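Local structure of demethyldecarbamoylnovobiocin O-methyltransferase (Streptomyces caeruleus, 2WK1) at residues 42-46 / 121-125; 51-56 / 77-82; 89-93 / 271-277; 97-101 / 237-241. The protein transfers a methyl group from S-adenosyl-L-methionine to the 4-hydroxyl of the noviose sugar, the penultimate step of novobiocin biosynthesis. All blocks are in the same frame, centred on the assembly; numbering follows the deposited sequence. Where two conformers were deposited one is given.

Contact 1. Residues 42-46 / 121-125; sequences MIKVL and CILMR
Met-42 and Leu-123 bring the two helical backbones closest, their CA atoms 7.1 Å apart. Here segments 42-46 and 121-125 run nearly antiparallel, at 163° between their directions, with an axis-to-axis approach of 10.5 Å. The pair belongs to the helical layer of a class I methyltransferase (Rossmann-like) fold: helix 119-130 follows the first strand of the central sheet, and helix 35-47 packs against it, between it and the second subunit. The side chains meet through apolar groups, and all five touching residues are buried. The CB of Leu-123 leaves its helix obliquely, but with CG anti to the backbone N (chi1 -179°) the two methyl groups swing toward the partner helix. Ile-43 crosses the end of that fork, its CG1 lying 4.0 Å from Leu-123 CD1 and almost as near to CD2. In the conformer of Met-42 described here, one of two, the sulfur reaches the other flank of CD1, and the chain bends beyond it at chi3; this detail is less certain than the rest. Ile-43 and Leu-123 both touch Leu-91 of helix 87-103, while Met-42 packs on Leu-41 of the second subunit, which puts the contact between the dimer interface and the interior. The side chain of Leu-46 also comes within about 4 Å, between nearest atoms, of that of the cofactor-binding residue Thr-84. Leu-46 divides its methyl groups between two neighbours: CD2 lies 4.0 Å from Ile-122 CG2, and CD1 lies 3.6 Å from Leu-123 CB.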
# COMPACT_ATOMS: atom_id res chain seq x y z
N MET A 42 5.79 1.33 1.88
CA MET A 42 6.03 0.65 0.65
C MET A 42 6.39 -0.81 0.81
O MET A 42 5.89 -1.65 0.06
CB MET A 42 7.28 1.49 -0.28
CG MET A 42 7.43 0.76 -1.54
SD MET A 42 8.39 1.79 -2.60
CE MET A 42 7.33 2.88 -3.18
N ILE A 43 7.25 -1.12 1.80
CA ILE A 43 7.60 -2.52 2.05
C ILE A 43 6.35 -3.34 2.40
O ILE A 43 6.16 -4.44 1.88
CB ILE A 43 8.71 -2.58 3.12
CG1 ILE A 43 10.04 -2.07 2.49
CG2 ILE A 43 8.84 -4.00 3.68
CD1 ILE A 43 11.17 -1.84 3.48
N LYS A 44 5.49 -2.80 3.24
CA LYS A 44 4.27 -3.50 3.63
C LYS A 44 3.28 -3.69 2.48
O LYS A 44 2.59 -4.72 2.37
CB LYS A 44 3.54 -2.75 4.74
CG LYS A 44 4.27 -2.65 6.03
CD LYS A 44 3.53 -1.65 6.96
CE LYS A 44 3.79 -1.88 8.43
NZ LYS A 44 5.08 -1.35 8.82
N VAL A 45 3.22 -2.71 1.59
CA VAL A 45 2.33 -2.78 0.44
C VAL A 45 2.87 -3.79 -0.58
O VAL A 45 2.15 -4.62 -1.11
CB VAL A 45 2.10 -1.37 -0.23
CG1 VAL A 45 1.21 -1.50 -1.41
CG2 VAL A 45 1.62 -0.34 0.80
N LEU A 46 4.15 -3.69 -0.86
CA LEU A 46 4.74 -4.54 -1.89
C LEU A 46 4.61 -6.03 -1.58
O LEU A 46 4.36 -6.85 -2.48
CB LEU A 46 6.22 -4.19 -2.07
CG LEU A 46 6.48 -2.89 -2.82
CD1 LEU A 46 7.92 -2.46 -2.60
CD2 LEU A 46 6.17 -3.01 -4.30
N CYS A 121 12.18 -4.29 -7.63
CA CYS A 121 12.64 -3.17 -8.43
C CYS A 121 11.84 -1.90 -8.17
O CYS A 121 12.41 -0.80 -8.18
CB CYS A 121 12.63 -3.48 -9.91
SG CYS A 121 13.74 -4.75 -10.41
N ILE A 122 10.54 -2.02 -7.90
CA ILE A 122 9.74 -0.87 -7.49
C ILE A 122 10.29 -0.32 -6.20
O ILE A 122 10.41 0.89 -6.07
CB ILE A 122 8.25 -1.26 -7.40
CG1 ILE A 122 7.69 -1.59 -8.78
CG2 ILE A 122 7.42 -0.15 -6.73
CD1 ILE A 122 6.34 -2.31 -8.77
N LEU A 123 10.60 -1.17 -5.23
CA LEU A 123 11.23 -0.67 -4.02
C LEU A 123 12.52 0.08 -4.29
O LEU A 123 12.74 1.17 -3.74
CB LEU A 123 11.47 -1.81 -3.00
CG LEU A 123 12.12 -1.34 -1.68
CD1 LEU A 123 11.27 -0.37 -0.92
CD2 LEU A 123 12.51 -2.52 -0.78
N MET A 124 13.39 -0.49 -5.12
CA MET A 124 14.64 0.21 -5.44
C MET A 124 14.36 1.60 -5.99
O MET A 124 15.01 2.57 -5.59
CB MET A 124 15.43 -0.61 -6.45
CG MET A 124 15.96 -1.91 -5.89
SD MET A 124 16.91 -2.80 -7.21
CE MET A 124 17.45 -4.25 -6.28
N ARG A 125 13.42 1.73 -6.92
CA ARG A 125 13.11 3.04 -7.45
C ARG A 125 12.51 3.95 -6.39
O ARG A 125 12.81 5.14 -6.36
CB ARG A 125 12.17 2.93 -8.65
CG ARG A 125 11.76 4.26 -9.27
CD ARG A 125 12.91 5.00 -9.89
NE ARG A 125 12.63 6.39 -10.26
CZ ARG A 125 12.90 7.44 -9.51
NH1 ARG A 125 13.38 7.29 -8.30
NH2 ARG A 125 12.75 8.67 -9.99

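Contact 2. Residues 51-56 / 77-82; sequences YEDPAH and DWPANA
Asp-53 turns its carboxylate onto the 79-82 bend and takes three N-H groups there. OD1 accepts the amide of Asn-81 through its syn lone pair, with ND2 at 2.9 Å and the bond almost straight at 169°. OD2 is shared: Asn-81 N comes to its syn lone pair at 2.8 Å, whereas Ala-82 N, at 2.9 Å, approaches from well above the carboxylate plane. With CG anti to the backbone N (chi1 -168°), the carboxylate reaches the bend and holds Asn-81 by both its side-chain amide and its backbone N. Next to it, the two segments form a single beta bridge between Ala-55 and Pro-79: Ala-80 N donates to Pro-54 O at 2.8 Å, and His-56 N donates to Trp-78 O at 2.7 Å. Tyr-51 OH rests 3.4 Å from Ala-82 CA, while its ring stacks on Tyr-51 of the second subunit. Arg-117 bonds to the carbonyls of Pro-79, Ala-80 and Ala-82, and Arg-72 holds both Asp-53 O and the Asp-77 carboxylate. The two loops flank helix 69-73 in the chain, between helices 35-47 and 87-103, and pack against it through Asp-77 on Val-71 and Pro-79 on Arg-72, with Pro-79 beside the cofactor-binding Trp-116.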
# COMPACT_ATOMS: atom_id res chain seq x y z
N TYR A 51 -2.57 -5.42 3.50
CA TYR A 51 -3.91 -5.86 3.12
C TYR A 51 -4.10 -7.36 3.21
O TYR A 51 -5.07 -7.89 2.70
CB TYR A 51 -4.33 -5.30 1.74
CG TYR A 51 -3.48 -5.66 0.53
CD1 TYR A 51 -2.34 -4.95 0.21
CD2 TYR A 51 -3.85 -6.71 -0.30
CE1 TYR A 51 -1.58 -5.27 -0.90
CE2 TYR A 51 -3.11 -7.04 -1.41
CZ TYR A 51 -1.97 -6.33 -1.71
OH TYR A 51 -1.28 -6.69 -2.84
N GLU A 52 -3.16 -8.05 3.88
CA GLU A 52 -3.27 -9.48 4.18
C GLU A 52 -3.51 -10.30 2.93
O GLU A 52 -4.38 -11.17 2.87
CB GLU A 52 -4.37 -9.72 5.23
CG GLU A 52 -4.12 -8.93 6.49
CD GLU A 52 -5.19 -9.06 7.54
OE1 GLU A 52 -5.98 -10.02 7.52
OE2 GLU A 52 -5.22 -8.19 8.40
N ASP A 53 -2.71 -10.03 1.90
CA ASP A 53 -2.89 -10.74 0.65
C ASP A 53 -2.62 -12.23 0.83
O ASP A 53 -1.54 -12.61 1.30
CB ASP A 53 -1.92 -10.17 -0.41
CG ASP A 53 -2.24 -10.65 -1.81
OD1 ASP A 53 -3.44 -10.69 -2.19
OD2 ASP A 53 -1.29 -11.03 -2.54
N PRO A 54 -3.59 -13.08 0.48
CA PRO A 54 -3.35 -14.51 0.64
C PRO A 54 -2.33 -15.07 -0.33
O PRO A 54 -1.98 -14.41 -1.32
CB PRO A 54 -4.73 -15.13 0.36
CG PRO A 54 -5.43 -14.16 -0.42
CD PRO A 54 -4.92 -12.80 -0.08
N ALA A 55 -1.86 -16.28 -0.05
CA ALA A 55 -1.02 -17.00 -0.99
C ALA A 55 -1.79 -17.36 -2.28
O ALA A 55 -3.03 -17.56 -2.27
CB ALA A 55 -0.42 -18.25 -0.35
N HIS A 56 -1.07 -17.43 -3.39
CA HIS A 56 -1.59 -17.73 -4.72
C HIS A 56 -2.30 -19.09 -4.69
O HIS A 56 -1.83 -20.01 -4.01
CB HIS A 56 -0.40 -17.78 -5.71
CG HIS A 56 -0.76 -17.55 -7.14
ND1 HIS A 56 -1.47 -18.46 -7.90
CD2 HIS A 56 -0.47 -16.51 -7.96
CE1 HIS A 56 -1.62 -17.97 -9.12
NE2 HIS A 56 -1.02 -16.80 -9.18
N ASP A 77 6.11 -17.76 0.61
CA ASP A 77 5.01 -18.08 -0.27
C ASP A 77 5.03 -17.22 -1.53
O ASP A 77 5.89 -16.32 -1.68
CB ASP A 77 3.66 -18.00 0.48
CG ASP A 77 3.29 -16.61 0.96
OD1 ASP A 77 4.04 -15.64 0.72
OD2 ASP A 77 2.17 -16.48 1.54
N TRP A 78 4.10 -17.51 -2.44
CA TRP A 78 3.84 -16.66 -3.60
C TRP A 78 2.55 -15.90 -3.33
O TRP A 78 1.50 -16.50 -3.29
CB TRP A 78 3.62 -17.48 -4.89
CG TRP A 78 4.81 -18.22 -5.42
CD1 TRP A 78 6.13 -17.91 -5.25
CD2 TRP A 78 4.77 -19.37 -6.28
NE1 TRP A 78 6.92 -18.83 -5.91
CE2 TRP A 78 6.10 -19.73 -6.56
CE3 TRP A 78 3.73 -20.13 -6.83
CZ2 TRP A 78 6.43 -20.82 -7.37
CZ3 TRP A 78 4.06 -21.22 -7.64
CH2 TRP A 78 5.40 -21.55 -7.90
N PRO A 79 2.62 -14.57 -3.15
CA PRO A 79 1.36 -13.83 -2.95
C PRO A 79 0.42 -13.94 -4.16
O PRO A 79 0.85 -13.90 -5.30
CB PRO A 79 1.83 -12.39 -2.71
CG PRO A 79 3.23 -12.57 -2.20
CD PRO A 79 3.79 -13.71 -2.99
N ALA A 80 -0.88 -14.02 -3.89
CA ALA A 80 -1.88 -14.03 -4.93
C ALA A 80 -1.88 -12.81 -5.82
O ALA A 80 -2.04 -12.90 -7.04
CB ALA A 80 -3.27 -14.21 -4.29
N ASN A 81 -1.66 -11.65 -5.21
CA ASN A 81 -1.74 -10.38 -5.92
C ASN A 81 -0.58 -9.44 -5.67
O ASN A 81 -0.34 -8.54 -6.47
CB ASN A 81 -3.04 -9.65 -5.56
CG ASN A 81 -4.24 -10.49 -5.82
OD1 ASN A 81 -4.64 -10.67 -6.96
ND2 ASN A 81 -4.81 -11.05 -4.76
N ALA A 82 0.14 -9.59 -4.55
CA ALA A 82 1.17 -8.63 -4.19
C ALA A 82 2.33 -8.69 -5.18
O ALA A 82 2.52 -9.64 -5.93
CB ALA A 82 1.65 -8.87 -2.77

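Contact 3. Residues 89-93 / 271-277; sequences KRLEN and IDRDGVY. With SO4 (sulfate ion), chain D.
Asp-272 OD2 is gripped by Arg-90 NE and by a water that Arg-90 also holds through its backbone N. The NE bond is a salt bridge of 2.7 Å and 176°, lying in the guanidinium plane and using the syn lone pair of OD2, although the two planar groups stand 75° apart. The water lies 2.8 Å from Asp-272 OD2. OD1 ties the loop to itself: Asp-274 N reaches it from above the carboxylate plane in an Asx turn, and Gly-275 N nearly along the C-O axis. A bend at chi3 (-83°) turns the Arg-90 guanidinium so that Asp-274 CB lies over one face; NH1 pairs with Asp-243, a predicted magnesium ligand, NH2 bonds to the carbonyls of Glu-74 and Gly-75, and the Asp-274 carboxylate pairs with Arg-76. Next to this charged cluster, Ile-271 CD1 packs 3.4 Å from Asn-93 OD1, and Asn-93 ND2 sits over the face of the Tyr-277 ring, 3.4 Å from CD1. Arg-273, with Arg-76, binds a sulfate, probably from the crystallisation liquor. Helix 87-103, bearing the predicted proton acceptor Glu-92, is thereby joined to strands 269-270 and 276-279, with Ile-241 of strand 238-242 touching both Asn-93 and Ile-271.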
# COMPACT_ATOMS: atom_id res chain seq x y z
N LYS A 89 11.67 -9.51 5.17
CA LYS A 89 13.08 -9.46 5.52
C LYS A 89 13.97 -9.19 4.30
O LYS A 89 14.92 -8.43 4.38
CB LYS A 89 13.51 -10.72 6.25
CG LYS A 89 12.90 -10.83 7.66
CD LYS A 89 13.36 -12.06 8.41
CE LYS A 89 12.74 -12.19 9.80
NZ LYS A 89 13.43 -13.32 10.52
N ARG A 90 13.68 -9.83 3.17
CA ARG A 90 14.47 -9.57 1.98
C ARG A 90 14.20 -8.16 1.40
O ARG A 90 15.12 -7.55 0.85
CB ARG A 90 14.34 -10.68 0.93
CG ARG A 90 15.36 -11.80 1.13
CD ARG A 90 15.12 -13.03 0.26
NE ARG A 90 14.14 -13.91 0.86
CZ ARG A 90 13.26 -14.66 0.20
NH1 ARG A 90 13.17 -14.64 -1.11
NH2 ARG A 90 12.42 -15.41 0.89
N LEU A 91 12.99 -7.64 1.54
CA LEU A 91 12.75 -6.23 1.16
C LEU A 91 13.54 -5.27 2.06
O LEU A 91 14.13 -4.31 1.59
CB LEU A 91 11.25 -5.89 1.20
CG LEU A 91 10.39 -6.47 0.08
CD1 LEU A 91 8.91 -6.40 0.47
CD2 LEU A 91 10.63 -5.80 -1.27
N GLU A 92 13.54 -5.56 3.36
CA GLU A 92 14.31 -4.74 4.29
C GLU A 92 15.81 -4.77 3.96
O GLU A 92 16.49 -3.76 4.08
CB GLU A 92 14.04 -5.13 5.75
CG GLU A 92 12.64 -4.72 6.23
CD GLU A 92 12.21 -5.28 7.61
OE1 GLU A 92 12.72 -6.35 8.05
OE2 GLU A 92 11.30 -4.67 8.22
N ASN A 93 16.31 -5.93 3.53
CA ASN A 93 17.70 -6.03 3.08
C ASN A 93 17.99 -5.13 1.89
O ASN A 93 19.03 -4.48 1.83
CB ASN A 93 18.03 -7.49 2.78
CG ASN A 93 19.36 -7.66 2.07
OD1 ASN A 93 19.38 -7.87 0.85
ND2 ASN A 93 20.47 -7.54 2.80
N ILE A 271 20.33 -13.29 5.40
CA ILE A 271 19.18 -12.37 5.50
C ILE A 271 18.00 -12.97 6.25
O ILE A 271 17.47 -12.39 7.19
CB ILE A 271 18.71 -11.94 4.08
CG1 ILE A 271 19.84 -11.25 3.33
CG2 ILE A 271 17.49 -11.04 4.22
CD1 ILE A 271 19.67 -11.14 1.83
N ASP A 272 17.62 -14.15 5.83
CA ASP A 272 16.45 -14.83 6.38
C ASP A 272 16.68 -16.34 6.35
O ASP A 272 17.82 -16.77 6.63
CB ASP A 272 15.14 -14.35 5.72
CG ASP A 272 15.14 -14.49 4.20
OD1 ASP A 272 16.03 -15.15 3.62
OD2 ASP A 272 14.19 -13.95 3.59
N ARG A 273 15.68 -17.15 6.01
CA ARG A 273 15.90 -18.59 5.90
C ARG A 273 16.42 -18.97 4.52
O ARG A 273 16.67 -20.17 4.27
CB ARG A 273 14.60 -19.35 6.17
CG ARG A 273 14.00 -19.00 7.52
CD ARG A 273 12.77 -19.83 7.79
NE ARG A 273 13.02 -21.24 8.07
CZ ARG A 273 13.10 -21.79 9.29
NH1 ARG A 273 13.06 -21.04 10.38
NH2 ARG A 273 13.27 -23.09 9.40
N ASP A 274 16.59 -17.99 3.61
CA ASP A 274 16.93 -18.27 2.20
C ASP A 274 18.08 -17.44 1.66
O ASP A 274 19.04 -17.98 1.09
CB ASP A 274 15.72 -18.04 1.32
CG ASP A 274 14.64 -19.06 1.57
OD1 ASP A 274 14.79 -20.24 1.15
OD2 ASP A 274 13.63 -18.70 2.23
N GLY A 275 17.99 -16.13 1.81
CA GLY A 275 18.92 -15.24 1.12
C GLY A 275 20.19 -14.95 1.88
O GLY A 275 20.24 -15.05 3.13
N VAL A 276 21.21 -14.56 1.13
CA VAL A 276 22.47 -14.06 1.66
C VAL A 276 22.92 -12.87 0.82
O VAL A 276 22.40 -12.63 -0.27
CB VAL A 276 23.60 -15.15 1.66
CG1 VAL A 276 23.15 -16.42 2.47
CG2 VAL A 276 23.96 -15.56 0.24
N TYR A 277 23.93 -12.14 1.30
CA TYR A 277 24.52 -11.06 0.55
C TYR A 277 25.96 -10.87 0.93
O TYR A 277 26.39 -11.33 1.98
CB TYR A 277 23.71 -9.75 0.70
CG TYR A 277 23.81 -9.07 2.03
CD1 TYR A 277 23.21 -9.57 3.16
CD2 TYR A 277 24.46 -7.87 2.14
CE1 TYR A 277 23.31 -8.92 4.37
CE2 TYR A 277 24.55 -7.21 3.35
CZ TYR A 277 23.98 -7.76 4.47
OH TYR A 277 24.07 -7.09 5.68
S SO4 D . 13.62 -24.34 5.97
O1 SO4 D . 14.72 -25.25 6.30
O2 SO4 D . 14.21 -23.02 5.86
O3 SO4 D . 12.64 -24.41 7.07
O4 SO4 D . 12.98 -24.74 4.72
O HOH W 1 12.03 -12.16 3.40

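Contact 4. Residues 97-101 / 237-241; sequences CVEDV and GGYVI
Cys-97 places its sulfur over one face of the Tyr-239 ring, a sulfur-aromatic contact with SG 3.9 Å from the ring centroid. The CB of the same cysteine covers that face too, in a CH-pi contact, so both atoms rest on the ring. Ile-241, two residues further along the strand and pointing to the same side, brings CD1 to 4.2 Å from Cys-97 SG. Val-101, one helical turn after the cysteine, meets the ring at its rim: CG1 is near the ring plane, 3.7 Å from Tyr-239 CD2, and the two side chains pass each other in opposite directions. Beyond this apolar centre the ring ends in a hydroxyl that donates to Asp-100 OD2 in a short bond of 2.5 Å. The aspartate is placed by its first torsion, CG anti to the backbone N (chi1 -170°), and the hydroxyl meets OD2 from above the carboxylate plane, the ring and carboxylate being 67° apart. A water donates both to OD2, at 2.7 Å, and to Gly-237 O, at 2.9 Å, linking the helix to Gly-237, where the chain turns a corner. The helix 97-101 and strand 238-241 run almost antiparallel, 166° apart. Helix 87-103 thus packs lengthwise on one face of the central sheet, along strand 238-242 and on its neighbours 210-215 and 276-279, with Val-98 touching Ile-127 of helix 119-130.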
# COMPACT_ATOMS: atom_id res chain seq x y z
N CYS A 97 20.74 -2.07 2.02
CA CYS A 97 21.85 -2.00 1.08
C CYS A 97 21.80 -0.74 0.23
O CYS A 97 22.82 -0.08 0.03
CB CYS A 97 21.89 -3.25 0.19
SG CYS A 97 22.35 -4.77 1.03
N VAL A 98 20.62 -0.43 -0.31
CA VAL A 98 20.51 0.75 -1.16
C VAL A 98 20.73 2.02 -0.34
O VAL A 98 21.45 2.93 -0.79
CB VAL A 98 19.16 0.81 -1.91
CG1 VAL A 98 19.05 2.11 -2.72
CG2 VAL A 98 19.01 -0.40 -2.84
N GLU A 99 20.15 2.10 0.86
CA GLU A 99 20.43 3.30 1.69
C GLU A 99 21.91 3.41 2.04
O GLU A 99 22.42 4.52 2.15
CB GLU A 99 19.52 3.37 2.91
CG GLU A 99 18.08 3.63 2.50
CD GLU A 99 17.13 3.88 3.64
OE1 GLU A 99 17.31 3.31 4.72
OE2 GLU A 99 16.20 4.67 3.43
N ASP A 100 22.59 2.28 2.25
CA ASP A 100 24.02 2.34 2.60
C ASP A 100 24.85 2.84 1.41
O ASP A 100 25.76 3.66 1.58
CB ASP A 100 24.54 0.97 3.06
CG ASP A 100 25.94 1.07 3.64
OD1 ASP A 100 26.09 1.77 4.67
OD2 ASP A 100 26.86 0.46 3.08
N VAL A 101 24.54 2.38 0.20
CA VAL A 101 25.29 2.87 -0.97
C VAL A 101 25.02 4.35 -1.23
O VAL A 101 25.93 5.10 -1.62
CB VAL A 101 25.12 2.00 -2.26
CG1 VAL A 101 25.55 0.57 -2.01
CG2 VAL A 101 23.76 2.07 -2.86
N GLY A 237 32.50 -1.32 -2.23
CA GLY A 237 31.50 -0.78 -1.33
C GLY A 237 30.09 -1.20 -1.70
O GLY A 237 29.19 -1.00 -0.91
N GLY A 238 29.93 -1.74 -2.90
CA GLY A 238 28.62 -2.19 -3.37
C GLY A 238 28.29 -3.57 -2.87
O GLY A 238 29.08 -4.23 -2.21
N TYR A 239 27.07 -3.99 -3.16
CA TYR A 239 26.51 -5.21 -2.64
C TYR A 239 26.02 -6.15 -3.71
O TYR A 239 25.47 -5.70 -4.72
CB TYR A 239 25.32 -4.89 -1.73
CG TYR A 239 25.68 -4.15 -0.47
CD1 TYR A 239 26.09 -4.82 0.67
CD2 TYR A 239 25.62 -2.77 -0.40
CE1 TYR A 239 26.44 -4.11 1.83
CE2 TYR A 239 25.98 -2.07 0.73
CZ TYR A 239 26.35 -2.75 1.86
OH TYR A 239 26.71 -2.08 3.04
N VAL A 240 26.20 -7.44 -3.47
CA VAL A 240 25.59 -8.51 -4.23
C VAL A 240 24.65 -9.26 -3.33
O VAL A 240 25.05 -9.74 -2.27
CB VAL A 240 26.62 -9.47 -4.82
CG1 VAL A 240 25.93 -10.58 -5.61
CG2 VAL A 240 27.66 -8.70 -5.66
N ILE A 241 23.39 -9.32 -3.73
CA ILE A 241 22.35 -10.00 -2.97
C ILE A 241 21.94 -11.28 -3.73
O ILE A 241 21.65 -11.20 -4.92
CB ILE A 241 21.12 -9.10 -2.75
CG1 ILE A 241 21.47 -7.81 -1.99
CG2 ILE A 241 19.99 -9.89 -2.11
CD1 ILE A 241 20.42 -6.73 -2.10
O HOH W 2 28.44 1.09 0.98

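Overall arrangement
Helix 87-103 runs through contacts 3 and 4, where Tyr-277 packs on both Tyr-239 and Cys-97, and the same helix also borders contact 1. Contacts 1 and 4 are buried: the first is an apolar meeting of helices, and the second joins helix to sheet, with a polar edge. Contact 2 pairs two loops and contact 3 sets a helix against a loop and strand; both are partly buried, and in both an aspartate carboxylate gathers several N-H groups, backbone amides prevailing in contact 2 and an arginine salt bridge added in contact 3. Contact 2 lies some 28 Å from contact 4, centre to centre, across the chain's middle; with contact 1 it reaches the second subunit.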